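Local coordinates for periplasmic beta-glucosidase (Pseudomonas aeruginosa, PDB 6R5T), which probably hydrolyses terminal, non-reducing beta-D-glucosyl residues in the periplasm to release beta-D-glucose, as a glycoside hydrolase of family 3, at residues S163-A166 with I171-A174; P198-D203 with N234-T239; K428-S433 with R500-A505; V477-G482 with R521-G526. The protein carries 1 engineered substitution. All coordinates share one frame; numbering follows the deposited sequence. Where two conformers were deposited one is given.

Interactions 1 and 2 belong to the N-terminal TIM-barrel domain. Interactions 3 and 4 belong to the family 3 C-terminal domain. Interaction 1 sits at the start of strand 172-178, whose far end carries Lys176 and His177 of the sugar pocket; the side chain of Ile171 is about 12 Å from a bound glucose. Interaction 2 joins two helices further along the chain, with its centre about 26 Å from that of interaction 1. Interactions 3 and 4 have centres about 13 Å apart and touch: Leu503 CD2 packs on Val477 CG1 at 4.1 Å. Interactions 1 and 3 lie on opposite sides of the chain's centre, their centres about 46 Å apart. Glu486, shortly after 477-482, also lines the pocket.

Interaction 1 of 4, residues S163-A166 with I171-A174; sequences SNLA and IMAA
A 2.8 Å bond from Ala166 N to Asn164 OD1 holds the turn from which Leu165 reaches across to Met172. It makes an Asx turn. Ala166 N sits well above the plane of the amide carbonyl, away from the oxygen's lone pairs. Leu165 stands between the two bonded residues, and the end of its side chain comes near the strand. The two methyls of Leu165 divide the work. CD2 lies 3.7 Å from Met172 CA and 3.8 Å from Ile171 O, so it rests on backbone. CD1 goes to the end of the methionine, 3.9 Å from Met172 CE. The two side chains cross obliquely. Met172 starts with CG anti to the backbone N (chi1 178°) and then bends at its last torsion (chi3 -68°), which turns CE back to the leucine. The contact is apolar and buried.

The turn follows helix 146-161 and leads into strand 172-178, part of the parallel sheet of the TIM barrel. Gln161 of that helix bonds to Ala173 N through its side chain. Strands 121-122 and 218-221 flank strand 172-178 in the sheet, and Met172 also packs on Met121 of the former.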
loop_
_atom_site.group_PDB
_atom_site.type_symbol
_atom_site.label_atom_id
_atom_site.label_comp_id
_atom_site.label_asym_id
_atom_site.label_seq_id
_atom_site.Cartn_x
_atom_site.Cartn_y
_atom_site.Cartn_z
ATOM N N SER A 163 3.973 -20.764 35.261
ATOM C CA SER A 163 4.473 -22.162 35.205
ATOM C C SER A 163 3.295 -23.146 35.204
ATOM O O SER A 163 3.504 -24.280 34.801
ATOM C CB SER A 163 5.416 -22.479 36.353
ATOM O OG SER A 163 4.781 -22.217 37.586
ATOM N N ASN A 164 2.080 -22.687 35.511
ATOM C CA ASN A 164 0.905 -23.586 35.591
ATOM C C ASN A 164 -0.368 -22.802 35.280
ATOM O O ASN A 164 -0.708 -21.849 36.021
ATOM C CB ASN A 164 0.901 -24.246 36.969
ATOM C CG ASN A 164 -0.235 -25.222 37.181
ATOM O OD1 ASN A 164 -1.116 -25.389 36.345
ATOM N ND2 ASN A 164 -0.234 -25.839 38.351
ATOM N N LEU A 165 -1.043 -23.205 34.210
ATOM C CA LEU A 165 -2.303 -22.557 33.768
ATOM C C LEU A 165 -3.410 -22.720 34.807
ATOM O O LEU A 165 -4.368 -21.958 34.736
ATOM C CB LEU A 165 -2.758 -23.091 32.409
ATOM C CG LEU A 165 -2.239 -22.326 31.209
ATOM C CD1 LEU A 165 -2.546 -23.073 29.925
ATOM C CD2 LEU A 165 -2.820 -20.927 31.187
ATOM N N ALA A 166 -3.277 -23.637 35.788
ATOM C CA ALA A 166 -4.297 -23.819 36.829
ATOM C C ALA A 166 -4.018 -22.875 38.018
ATOM O O ALA A 166 -4.898 -22.709 38.899
ATOM C CB ALA A 166 -4.342 -25.273 37.236
ATOM N N ILE A 171 -3.577 -16.585 33.758
ATOM C CA ILE A 171 -4.677 -16.570 32.770
ATOM C C ILE A 171 -4.139 -17.225 31.510
ATOM O O ILE A 171 -2.904 -17.172 31.218
ATOM C CB ILE A 171 -5.239 -15.174 32.485
ATOM C CG1 ILE A 171 -4.186 -14.271 31.804
ATOM C CG2 ILE A 171 -5.813 -14.569 33.753
ATOM C CD1 ILE A 171 -4.658 -12.870 31.520
ATOM N N MET A 172 -5.039 -17.739 30.696
ATOM C CA MET A 172 -4.672 -18.290 29.382
ATOM C C MET A 172 -4.556 -17.142 28.374
ATOM O O MET A 172 -5.351 -16.197 28.415
ATOM C CB MET A 172 -5.745 -19.262 28.883
ATOM C CG MET A 172 -5.448 -19.816 27.539
ATOM S SD MET A 172 -6.583 -21.191 27.056
ATOM C CE MET A 172 -6.041 -22.438 28.223
ATOM N N ALA A 173 -3.551 -17.220 27.519
ATOM C CA ALA A 173 -3.328 -16.234 26.434
ATOM C C ALA A 173 -4.080 -16.773 25.203
ATOM O O ALA A 173 -3.878 -17.935 24.816
ATOM C CB ALA A 173 -1.874 -16.104 26.111
ATOM N N ALA A 174 -4.899 -15.949 24.586
ATOM C CA ALA A 174 -5.486 -16.182 23.264
ATOM C C ALA A 174 -4.790 -15.182 22.312
ATOM O O ALA A 174 -5.218 -14.061 22.226
ATOM C CB ALA A 174 -6.991 -16.013 23.290
#

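Interaction 2 of 4, residues P198-D203 with N234-T239; sequences PRMFQD and NRWLLT
The indole of Trp236 brings the outer rim of its six-membered ring up against Met200 and Phe201. CZ2 of that rim meets the phenyl, while CH2, with CZ3 a little farther, meets the sulfur. Trp236 CZ2 is 3.8 Å from Phe201 CZ, and Phe201 CE1 comes as close. Trp236 CH2 is 3.8 Å from Met200 SD. The two rings meet edge to edge. Each contact atom lies near the plane of the other ring. Met200 and Trp236 make a Met-aromatic contact of the edge kind. The sulfur is 5.0 Å from the centroid of the six-membered ring and 74° off its normal. The two side chains run alongside one another, pointing opposite ways. Met200 bends about its CG-SD bond (chi3 -65°), so CE turns off the line of the chain.

The two helices, 197-204 and 235-245, belong to the outer layer of the TIM barrel. Their backbones are far apart: the closest pair of CA atoms, Met200 and Leu237, is separated by 11.3 Å. The long side chains bridge that distance. Ile226 packs on Met200 as well as on Leu237, and Phe201 also reaches Leu241 of the second helix.

Asn234 caps the helix that carries Trp236. Its OD1 accepts from Leu237 N at 2.9 Å, with the donor well above the carbonyl plane. The same oxygen lies in the plane of the indole, at its edge. On helix 197-204, Arg199 makes a salt bridge with Glu185 of the second subunit.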
loop_
_atom_site.group_PDB
_atom_site.type_symbol
_atom_site.label_atom_id
_atom_site.label_comp_id
_atom_site.label_asym_id
_atom_site.label_seq_id
_atom_site.Cartn_x
_atom_site.Cartn_y
_atom_site.Cartn_z
ATOM N N PRO A 198 6.309 -16.167 0.473
ATOM C CA PRO A 198 7.568 -15.914 1.151
ATOM C C PRO A 198 7.483 -14.757 2.152
ATOM O O PRO A 198 8.088 -14.842 3.217
ATOM C CB PRO A 198 8.536 -15.663 -0.011
ATOM C CG PRO A 198 7.945 -16.450 -1.126
ATOM C CD PRO A 198 6.449 -16.227 -0.995
ATOM N N ARG A 199 6.774 -13.686 1.811
ATOM C CA ARG A 199 6.643 -12.528 2.749
ATOM C C ARG A 199 5.844 -12.980 3.988
ATOM O O ARG A 199 6.171 -12.627 5.146
ATOM C CB ARG A 199 6.003 -11.323 2.074
ATOM C CG ARG A 199 5.671 -10.191 3.022
ATOM C CD ARG A 199 5.110 -8.954 2.342
ATOM N NE ARG A 199 6.151 -8.186 1.684
ATOM C CZ ARG A 199 5.971 -6.945 1.211
ATOM N NH1 ARG A 199 4.792 -6.369 1.248
ATOM N NH2 ARG A 199 6.971 -6.294 0.678
ATOM N N MET A 200 4.775 -13.706 3.744
ATOM C CA MET A 200 3.916 -14.201 4.835
ATOM C C MET A 200 4.759 -15.028 5.811
ATOM O O MET A 200 4.755 -14.793 7.046
ATOM C CB MET A 200 2.762 -15.008 4.223
ATOM C CG MET A 200 1.627 -15.168 5.114
ATOM S SD MET A 200 0.405 -16.276 4.334
ATOM C CE MET A 200 -0.156 -15.397 2.907
ATOM N N PHE A 201 5.514 -16.002 5.290
ATOM C CA PHE A 201 6.274 -16.930 6.142
ATOM C C PHE A 201 7.452 -16.253 6.829
ATOM O O PHE A 201 7.725 -16.539 8.009
ATOM C CB PHE A 201 6.691 -18.157 5.338
ATOM C CG PHE A 201 5.593 -19.195 5.287
ATOM C CD1 PHE A 201 4.515 -19.046 4.466
ATOM C CD2 PHE A 201 5.518 -20.158 6.278
ATOM C CE1 PHE A 201 3.484 -19.976 4.457
ATOM C CE2 PHE A 201 4.446 -21.044 6.333
ATOM C CZ PHE A 201 3.454 -20.972 5.389
ATOM N N GLN A 202 8.181 -15.404 6.116
ATOM C CA GLN A 202 9.397 -14.786 6.668
ATOM C C GLN A 202 9.037 -13.687 7.667
ATOM O O GLN A 202 9.696 -13.587 8.722
ATOM C CB GLN A 202 10.244 -14.200 5.542
ATOM C CG GLN A 202 11.607 -13.748 6.022
ATOM C CD GLN A 202 12.525 -14.904 6.362
ATOM O OE1 GLN A 202 12.344 -16.027 5.933
ATOM N NE2 GLN A 202 13.595 -14.597 7.058
ATOM N N ASP A 203 8.035 -12.864 7.345
ATOM C CA ASP A 203 7.868 -11.592 8.088
ATOM C C ASP A 203 6.593 -11.561 8.944
ATOM O O ASP A 203 6.631 -10.917 10.003
ATOM C CB ASP A 203 7.802 -10.423 7.111
ATOM C CG ASP A 203 9.091 -10.220 6.318
ATOM O OD1 ASP A 203 10.178 -10.591 6.839
ATOM O OD2 ASP A 203 8.978 -9.659 5.238
ATOM N N ASN A 234 -10.598 -20.319 6.381
ATOM C CA ASN A 234 -9.321 -20.627 5.708
ATOM C C ASN A 234 -8.739 -21.912 6.279
ATOM O O ASN A 234 -8.027 -21.871 7.302
ATOM C CB ASN A 234 -8.388 -19.429 5.836
ATOM C CG ASN A 234 -7.279 -19.501 4.826
ATOM O OD1 ASN A 234 -6.660 -20.566 4.678
ATOM N ND2 ASN A 234 -6.980 -18.363 4.198
ATOM N N ARG A 235 -9.082 -23.050 5.670
ATOM C CA ARG A 235 -8.627 -24.349 6.194
ATOM C C ARG A 235 -7.102 -24.489 6.074
ATOM O O ARG A 235 -6.469 -25.087 6.959
ATOM C CB ARG A 235 -9.347 -25.480 5.471
ATOM C CG ARG A 235 -9.111 -26.843 6.107
ATOM C CD ARG A 235 -9.987 -27.904 5.450
ATOM N NE ARG A 235 -9.371 -29.182 5.759
ATOM C CZ ARG A 235 -9.573 -29.897 6.845
ATOM N NH1 ARG A 235 -10.482 -29.523 7.742
ATOM N NH2 ARG A 235 -8.881 -31.019 7.004
ATOM N N TRP A 236 -6.510 -23.870 5.067
ATOM C CA TRP A 236 -5.048 -23.890 4.926
ATOM C C TRP A 236 -4.454 -23.247 6.183
ATOM O O TRP A 236 -3.525 -23.773 6.826
ATOM C CB TRP A 236 -4.638 -23.210 3.616
ATOM C CG TRP A 236 -3.174 -22.994 3.619
ATOM C CD1 TRP A 236 -2.227 -23.966 3.401
ATOM C CD2 TRP A 236 -2.479 -21.801 4.031
ATOM N NE1 TRP A 236 -0.980 -23.436 3.610
ATOM C CE2 TRP A 236 -1.109 -22.118 3.993
ATOM C CE3 TRP A 236 -2.873 -20.506 4.387
ATOM C CZ2 TRP A 236 -0.142 -21.166 4.306
ATOM C CZ3 TRP A 236 -1.913 -19.567 4.693
ATOM C CH2 TRP A 236 -0.567 -19.907 4.678
ATOM N N LEU A 237 -4.962 -22.077 6.544
ATOM C CA LEU A 237 -4.391 -21.356 7.699
ATOM C C LEU A 237 -4.646 -22.091 9.013
ATOM O O LEU A 237 -3.705 -22.205 9.834
ATOM C CB LEU A 237 -4.984 -19.946 7.721
ATOM C CG LEU A 237 -4.476 -19.043 8.828
ATOM C CD1 LEU A 237 -3.142 -18.446 8.472
ATOM C CD2 LEU A 237 -5.492 -17.948 9.125
ATOM N N LEU A 238 -5.888 -22.525 9.257
ATOM C CA LEU A 238 -6.278 -22.900 10.629
ATOM C C LEU A 238 -5.991 -24.380 10.859
ATOM O O LEU A 238 -5.914 -24.776 12.015
ATOM C CB LEU A 238 -7.759 -22.606 10.822
ATOM C CG LEU A 238 -8.165 -21.157 10.716
ATOM C CD1 LEU A 238 -9.646 -21.079 10.989
ATOM C CD2 LEU A 238 -7.365 -20.294 11.664
ATOM N N THR A 239 -5.957 -25.160 9.806
ATOM C CA THR A 239 -5.748 -26.627 9.904
ATOM C C THR A 239 -4.382 -27.031 9.366
ATOM O O THR A 239 -3.586 -27.519 10.167
ATOM C CB THR A 239 -6.872 -27.411 9.225
ATOM O OG1 THR A 239 -8.121 -27.114 9.866
ATOM C CG2 THR A 239 -6.612 -28.892 9.356
#

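Interaction 3 of 4, residues K428-S433 with R500-A505; sequences KGANVS and RRLLKA
Leu502 meets Gly429 and Ala430, and through it helix 497-508 leans on the loop 428-433. Before it comes Arg500, whose NE bonds to Ile495 O. Next is Arg501, which points its guanidinium to a salt bridge with Glu457. Leu502 then faces the loop. Its CG is anti to the backbone N (chi1 171°), and its two methyls lie side by side against Gly429. CD1 is 3.8 Å from Gly429 CA and equally near Gly429 O. CD2 lies 3.9 Å from both Gly429 CA and Gly429 C. Ala430 adds a looser touch, with its CB 4.3 Å from Leu502 CD2.

Gly429 lacks a side chain and has a positive phi of 88°. It therefore shows bare main chain to the leucine, and the CA atoms of Gly429 and Leu502 come within 6.3 Å. This is the C-terminal domain, where an edge strand of the mixed sheet, 423-427, runs into the loop, and helix 497-508 packs against that loop. Leu502 also touches Leu460 of helix 456-468.

One residue on, Leu503 packs on Trp527 and on Val477 of strand 472-478. Lys504 makes a cation-pi contact with the same Trp527, and Lys504 N donates to Arg500 O at 2.9 Å within the helix.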
loop_
_atom_site.group_PDB
_atom_site.type_symbol
_atom_site.label_atom_id
_atom_site.label_comp_id
_atom_site.label_asym_id
_atom_site.label_seq_id
_atom_site.Cartn_x
_atom_site.Cartn_y
_atom_site.Cartn_z
ATOM N N LYS A 428 -6.231 25.081 27.964
ATOM C CA LYS A 428 -6.512 23.982 27.026
ATOM C C LYS A 428 -5.918 24.285 25.655
ATOM O O LYS A 428 -5.393 23.318 24.995
ATOM C CB LYS A 428 -8.005 23.744 26.914
ATOM C CG LYS A 428 -8.315 22.437 26.231
ATOM C CD LYS A 428 -9.731 22.113 26.244
ATOM C CE LYS A 428 -9.978 20.852 25.462
ATOM N NZ LYS A 428 -11.265 20.263 25.854
ATOM N N GLY A 429 -6.070 25.510 25.132
ATOM C CA GLY A 429 -5.388 25.883 23.883
ATOM C C GLY A 429 -6.141 25.560 22.624
ATOM O O GLY A 429 -6.214 26.380 21.744
ATOM N N ALA A 430 -6.647 24.323 22.512
ATOM C CA ALA A 430 -7.414 23.876 21.363
ATOM C C ALA A 430 -8.193 22.649 21.816
ATOM O O ALA A 430 -7.756 21.977 22.703
ATOM C CB ALA A 430 -6.513 23.536 20.205
ATOM N N ASN A 431 -9.260 22.364 21.108
ATOM C CA ASN A 431 -9.903 21.050 21.213
ATOM C C ASN A 431 -9.029 20.044 20.448
ATOM O O ASN A 431 -8.176 20.453 19.625
ATOM C CB ASN A 431 -11.322 21.120 20.648
ATOM C CG ASN A 431 -12.284 21.782 21.611
ATOM O OD1 ASN A 431 -12.244 21.534 22.810
ATOM N ND2 ASN A 431 -13.126 22.608 21.026
ATOM N N VAL A 432 -9.246 18.760 20.687
ATOM C CA VAL A 432 -8.394 17.708 20.060
ATOM C C VAL A 432 -8.488 17.813 18.543
ATOM O O VAL A 432 -7.526 17.493 17.821
ATOM C CB VAL A 432 -8.716 16.292 20.544
ATOM C CG1 VAL A 432 -8.449 16.101 22.006
ATOM C CG2 VAL A 432 -10.099 15.837 20.232
ATOM N N SER A 433 -9.644 18.218 18.028
ATOM C CA SER A 433 -9.865 18.493 16.601
ATOM C C SER A 433 -10.697 19.763 16.470
ATOM O O SER A 433 -11.537 19.998 17.312
ATOM C CB SER A 433 -10.524 17.335 15.893
ATOM O OG SER A 433 -10.678 17.599 14.491
ATOM N N ARG A 500 -1.987 21.957 15.691
ATOM C CA ARG A 500 -0.794 22.513 14.983
ATOM C C ARG A 500 -0.924 24.033 14.910
ATOM O O ARG A 500 0.103 24.714 15.040
ATOM C CB ARG A 500 -0.644 21.935 13.575
ATOM C CG ARG A 500 -0.287 20.467 13.615
ATOM C CD ARG A 500 0.126 19.844 12.284
ATOM N NE ARG A 500 -1.054 19.632 11.515
ATOM C CZ ARG A 500 -1.465 20.411 10.531
ATOM N NH1 ARG A 500 -0.695 21.407 10.132
ATOM N NH2 ARG A 500 -2.599 20.142 9.914
ATOM N N ARG A 501 -2.143 24.545 14.782
ATOM C CA ARG A 501 -2.354 26.020 14.805
ATOM C C ARG A 501 -1.895 26.548 16.167
ATOM O O ARG A 501 -1.207 27.612 16.229
ATOM C CB ARG A 501 -3.834 26.297 14.564
ATOM C CG ARG A 501 -4.141 27.777 14.439
ATOM C CD ARG A 501 -5.616 27.912 14.101
ATOM N NE ARG A 501 -5.952 29.328 14.020
ATOM C CZ ARG A 501 -7.194 29.813 14.055
ATOM N NH1 ARG A 501 -8.226 29.009 14.240
ATOM N NH2 ARG A 501 -7.379 31.119 13.983
ATOM N N LEU A 502 -2.278 25.876 17.238
ATOM C CA LEU A 502 -1.848 26.194 18.629
ATOM C C LEU A 502 -0.319 26.209 18.717
ATOM O O LEU A 502 0.300 27.155 19.257
ATOM C CB LEU A 502 -2.494 25.197 19.609
ATOM C CG LEU A 502 -2.004 25.228 21.044
ATOM C CD1 LEU A 502 -2.369 26.563 21.679
ATOM C CD2 LEU A 502 -2.598 24.063 21.811
ATOM N N LEU A 503 0.326 25.131 18.228
ATOM C CA LEU A 503 1.796 25.020 18.335
ATOM C C LEU A 503 2.446 26.168 17.554
ATOM O O LEU A 503 3.426 26.704 18.073
ATOM C CB LEU A 503 2.256 23.682 17.747
ATOM C CG LEU A 503 1.885 22.432 18.545
ATOM C CD1 LEU A 503 2.521 21.223 17.878
ATOM C CD2 LEU A 503 2.296 22.506 19.985
ATOM N N LYS A 504 1.950 26.520 16.382
ATOM C CA LYS A 504 2.586 27.596 15.571
ATOM C C LYS A 504 2.469 28.910 16.351
ATOM O O LYS A 504 3.435 29.706 16.400
ATOM C CB LYS A 504 1.957 27.712 14.197
ATOM C CG LYS A 504 2.405 26.591 13.256
ATOM C CD LYS A 504 1.721 26.544 11.909
ATOM C CE LYS A 504 2.067 25.236 11.212
ATOM N NZ LYS A 504 1.783 25.268 9.758
ATOM N N ALA A 505 1.315 29.148 16.945
ATOM C CA ALA A 505 1.112 30.399 17.724
ATOM C C ALA A 505 1.990 30.390 18.963
ATOM O O ALA A 505 2.601 31.431 19.303
ATOM C CB ALA A 505 -0.361 30.558 18.042
#

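Interaction 4 of 4, residues V477-G482 with R521-G526; sequences VGESQG and RPLSLG
Glu479 and Arg521 form a salt bridge in which the two side chains cross at about a right angle. In the mixed sheet of the family 3 C-terminal domain, Glu479 comes just after strand 472-478, and Arg521 lies in the loop after its parallel neighbour, 513-518. The flat groups are also set crosswise: the carboxylate and guanidinium planes are 89° apart. A single pair of atoms makes the bond. Arg521 NH2 donates to Glu479 OE2 at 2.7 Å, with an N-H...O angle of 152°. The oxygen is met on its syn side, but the donor is tilted out of the carboxylate plane. Seen from the arginine, the oxygen lies nearly in the guanidinium plane, at its edge.

The first torsion of Arg521 (chi1 56°) sets CG between the backbone N and the carbonyl carbon. This puts Arg521 CG beside the carboxylate, 3.4 Å from Glu479 OE2. A bend about the CG-CD bond then turns the chain beyond CD and brings NH2 round to the same oxygen. Glu479 is extended beyond CG and reaches straight across.

The charges have more partners. Glu479 OE2 makes a second salt bridge, with Arg490, while Glu479 OE1 accepts from Gly520 N. The guanidinium is held at all three nitrogens: NE on Ala133 O, NH1 on Arg134 O and Ser488 O, NH2 also on Met483 O. It thus ties this domain to a loop of the N-terminal domain, and its rotation is probably well fixed in this buried site.

Leu523 points toward Glu479, and the two side chains lie antiparallel. Leu523 CD2 stops 3.8 Å from Glu479 OE2.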
loop_
_atom_site.group_PDB
_atom_site.type_symbol
_atom_site.label_atom_id
_atom_site.label_comp_id
_atom_site.label_asym_id
_atom_site.label_seq_id
_atom_site.Cartn_x
_atom_site.Cartn_y
_atom_site.Cartn_z
ATOM N N VAL A 477 0.030 17.482 23.404
ATOM C CA VAL A 477 -0.679 17.502 22.123
ATOM C C VAL A 477 -0.595 16.123 21.478
ATOM O O VAL A 477 0.250 15.294 21.873
ATOM C CB VAL A 477 -0.090 18.566 21.195
ATOM C CG1 VAL A 477 -0.462 19.955 21.679
ATOM C CG2 VAL A 477 1.413 18.417 21.001
ATOM N N GLY A 478 -1.458 15.910 20.483
ATOM C CA GLY A 478 -1.387 14.711 19.642
ATOM C C GLY A 478 -2.777 14.148 19.424
ATOM O O GLY A 478 -3.720 14.901 19.231
ATOM N N GLU A 479 -2.920 12.841 19.498
ATOM C CA GLU A 479 -4.188 12.147 19.196
ATOM C C GLU A 479 -4.950 11.869 20.478
ATOM O O GLU A 479 -4.342 11.621 21.511
ATOM C CB GLU A 479 -3.942 10.802 18.484
ATOM C CG GLU A 479 -3.206 10.910 17.175
ATOM C CD GLU A 479 -2.977 9.521 16.556
ATOM O OE1 GLU A 479 -2.633 8.585 17.307
ATOM O OE2 GLU A 479 -3.144 9.402 15.297
ATOM N N SER A 480 -6.264 11.903 20.422
ATOM C CA SER A 480 -7.099 11.272 21.437
ATOM C C SER A 480 -7.125 9.768 21.180
ATOM O O SER A 480 -6.813 9.307 20.062
ATOM C CB SER A 480 -8.483 11.886 21.474
ATOM O OG SER A 480 -9.191 11.618 20.272
ATOM N N GLN A 481 -7.426 8.987 22.224
ATOM C CA GLN A 481 -7.215 7.526 22.101
ATOM C C GLN A 481 -8.207 6.957 21.077
ATOM O O GLN A 481 -7.888 5.943 20.466
ATOM C CB GLN A 481 -7.267 6.843 23.471
ATOM C CG GLN A 481 -8.548 7.062 24.236
ATOM C CD GLN A 481 -9.772 6.336 23.763
ATOM O OE1 GLN A 481 -9.707 5.192 23.327
ATOM N NE2 GLN A 481 -10.917 7.008 23.852
ATOM N N GLY A 482 -9.359 7.588 20.875
ATOM C CA GLY A 482 -10.316 7.088 19.867
ATOM C C GLY A 482 -9.850 7.338 18.442
ATOM O O GLY A 482 -10.550 6.860 17.505
ATOM N N ARG A 521 0.026 5.797 17.106
ATOM C CA ARG A 521 0.603 5.389 15.812
ATOM C C ARG A 521 1.743 6.365 15.553
ATOM O O ARG A 521 1.769 7.459 16.111
ATOM C CB ARG A 521 -0.402 5.524 14.679
ATOM C CG ARG A 521 -1.002 6.919 14.536
ATOM C CD ARG A 521 -1.688 7.214 13.219
ATOM N NE ARG A 521 -2.784 6.298 12.901
ATOM C CZ ARG A 521 -3.986 6.305 13.421
ATOM N NH1 ARG A 521 -4.905 5.459 12.997
ATOM N NH2 ARG A 521 -4.305 7.158 14.373
ATOM N N PRO A 522 2.661 6.021 14.664
ATOM C CA PRO A 522 3.589 7.019 14.149
ATOM C C PRO A 522 2.866 8.283 13.648
ATOM O O PRO A 522 1.841 8.163 12.999
ATOM C CB PRO A 522 4.288 6.305 12.991
ATOM C CG PRO A 522 4.192 4.844 13.395
ATOM C CD PRO A 522 2.821 4.714 13.999
ATOM N N LEU A 523 3.451 9.444 13.912
ATOM C CA LEU A 523 2.936 10.735 13.421
ATOM C C LEU A 523 3.965 11.372 12.520
ATOM O O LEU A 523 5.172 11.081 12.653
ATOM C CB LEU A 523 2.663 11.724 14.561
ATOM C CG LEU A 523 1.655 11.279 15.620
ATOM C CD1 LEU A 523 1.550 12.318 16.737
ATOM C CD2 LEU A 523 0.326 11.016 14.979
ATOM N N SER A 524 3.464 12.170 11.584
ATOM C CA SER A 524 4.296 13.017 10.703
ATOM C C SER A 524 4.628 14.318 11.460
ATOM O O SER A 524 3.673 15.078 11.782
ATOM C CB SER A 524 3.595 13.268 9.407
ATOM O OG SER A 524 2.394 13.937 9.590
ATOM N N LEU A 525 5.919 14.533 11.737
ATOM C CA LEU A 525 6.336 15.576 12.710
ATOM C C LEU A 525 7.389 16.510 12.116
ATOM O O LEU A 525 8.202 17.041 12.878
ATOM C CB LEU A 525 6.858 14.861 13.944
ATOM C CG LEU A 525 5.789 14.116 14.744
ATOM C CD1 LEU A 525 6.394 13.188 15.767
ATOM C CD2 LEU A 525 4.838 15.106 15.445
ATOM N N GLY A 526 7.347 16.744 10.809
ATOM C CA GLY A 526 8.425 17.549 10.196
ATOM C C GLY A 526 8.451 18.961 10.770
ATOM O O GLY A 526 9.555 19.434 11.051
#